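TRNA (adenine(58)-N(1))-methyltransferase catalytic subunit TRM61 C-terminal domain-containing protein (Thermoplasma acidophilum, PDB 1YB2) is probably an S-adenosyl-L-methionine-dependent methyltransferase related to the enzymes that methylate N1 of adenine 58 in tRNA. Local coordinates at residues A[212-215]-A[216-220]. Sequence-based numbering, arbitrary orientation.
Sequences PNFD and QSEKT
The Phe214 ring meets the carboxylate of Glu218, one helical turn later: ring atom CE2 lies 3.8 Å from Glu218 OE1, with the two planes 64° apart. Asp215 OD1 lies in the ring plane at its edge, so two carboxylates border the phenylalanine. Phe214 chi1 of 178° swings the ring to the carbonyl side of its own residue, toward Glu218, and Phe261 of strand 258-267 and Ile242 of the second subunit pack on it; a large apolar side chain suits this junction. The amide groups of Asn213 and Gln216 stand nearly perpendicular, and the aliphatic part of Gln216 passes the cap, its CG 3.4 Å from Asn213 OD1.

Asn213 is the N-cap. Its chi1 of 58° sets CG between the backbone N and the carbonyl carbon, bringing OD1 to Gln216 N at 3.2 Å; asparagine fits here because a short side chain carrying an acceptor can serve an amide of the first turn, which has no earlier helical carbonyl to bind. Asn213 O then receives Ser217 N, and Phe214 O receives Glu218 N at 2.9 Å. A water donates to both Asp215 O and Glu218 OE1, tying the glutamate to the backbone. Asp215, in the first turn, probably gains most from the positive helix end, and Glu218 less; their like charges, Asp215 OD1 4.3 Å from Glu218 OE1, would offset part of this. On the buried side, small Ser217 fits against strand 258-267, while Thr220 OG1 donates to Gln216 O at 2.8 Å, satisfying its hydroxyl within the helix, and its side chain packs against Pro190, Trp191, Phe209 and Leu211. Together these features form an asparagine-capped helix N-terminus following strand 205-211 in the Rossmann-like methyltransferase fold, the side chain of Pro212 about 6 Å from that of Asp186, predicted to bind S-adenosyl-L-methionine.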
# COMPACT_ATOMS: atom_id res chain seq x y z
N PRO A 212 -11.46 10.66 -10.70
CA PRO A 212 -12.68 9.94 -10.36
C PRO A 212 -13.34 9.23 -11.55
O PRO A 212 -14.19 8.38 -11.35
CB PRO A 212 -13.60 11.04 -9.84
CG PRO A 212 -13.24 12.22 -10.65
CD PRO A 212 -11.73 12.09 -10.92
N ASN A 213 -12.97 9.58 -12.78
CA ASN A 213 -13.57 8.92 -13.94
C ASN A 213 -12.63 8.74 -15.13
O ASN A 213 -11.51 9.29 -15.16
CB ASN A 213 -14.88 9.59 -14.37
CG ASN A 213 -14.72 11.06 -14.69
OD1 ASN A 213 -14.08 11.43 -15.68
ND2 ASN A 213 -15.34 11.91 -13.89
N PHE A 214 -13.10 7.95 -16.09
CA PHE A 214 -12.33 7.58 -17.25
C PHE A 214 -11.92 8.78 -18.09
O PHE A 214 -10.76 8.89 -18.47
CB PHE A 214 -13.07 6.54 -18.12
CG PHE A 214 -12.33 6.17 -19.37
CD1 PHE A 214 -11.43 5.11 -19.36
CD2 PHE A 214 -12.50 6.89 -20.55
CE1 PHE A 214 -10.72 4.77 -20.51
CE2 PHE A 214 -11.78 6.57 -21.70
CZ PHE A 214 -10.89 5.50 -21.68
N ASP A 215 -12.87 9.68 -18.38
CA ASP A 215 -12.58 10.83 -19.24
C ASP A 215 -11.48 11.76 -18.69
O ASP A 215 -10.66 12.25 -19.44
CB ASP A 215 -13.86 11.61 -19.57
CG ASP A 215 -14.81 10.82 -20.51
OD1 ASP A 215 -14.32 9.97 -21.30
OD2 ASP A 215 -16.04 11.06 -20.46
N GLN A 216 -11.48 11.98 -17.38
CA GLN A 216 -10.45 12.79 -16.72
C GLN A 216 -9.09 12.09 -16.72
O GLN A 216 -8.03 12.71 -16.92
CB GLN A 216 -10.91 13.15 -15.30
CG GLN A 216 -12.10 14.11 -15.31
CD GLN A 216 -12.56 14.53 -13.93
OE1 GLN A 216 -11.78 14.59 -13.00
NE2 GLN A 216 -13.85 14.87 -13.81
N SER A 217 -9.15 10.77 -16.49
CA SER A 217 -7.99 9.89 -16.54
C SER A 217 -7.31 9.98 -17.91
O SER A 217 -6.09 10.14 -17.99
CB SER A 217 -8.45 8.45 -16.22
OG SER A 217 -7.36 7.56 -16.07
N GLU A 218 -8.11 9.91 -18.97
CA GLU A 218 -7.60 9.95 -20.34
C GLU A 218 -6.98 11.30 -20.67
O GLU A 218 -5.92 11.37 -21.27
CB GLU A 218 -8.73 9.59 -21.32
CG GLU A 218 -8.37 9.74 -22.79
CD GLU A 218 -9.51 9.29 -23.69
OE1 GLU A 218 -10.65 9.78 -23.49
OE2 GLU A 218 -9.25 8.45 -24.59
N LYS A 219 -7.66 12.38 -20.27
CA LYS A 219 -7.13 13.73 -20.44
C LYS A 219 -5.78 13.92 -19.69
O LYS A 219 -4.87 14.58 -20.18
CB LYS A 219 -8.15 14.74 -19.91
CG LYS A 219 -7.93 16.15 -20.41
CD LYS A 219 -9.16 17.01 -20.13
CE LYS A 219 -8.97 18.45 -20.64
NZ LYS A 219 -8.42 18.51 -22.04
N THR A 220 -5.70 13.36 -18.50
CA THR A 220 -4.47 13.40 -17.71
C THR A 220 -3.33 12.69 -18.45
O THR A 220 -2.21 13.22 -18.54
CB THR A 220 -4.69 12.78 -16.32
OG1 THR A 220 -5.68 13.54 -15.62
CG2 THR A 220 -3.38 12.74 -15.49
O HOH W 1 -10.76 12.46 -22.10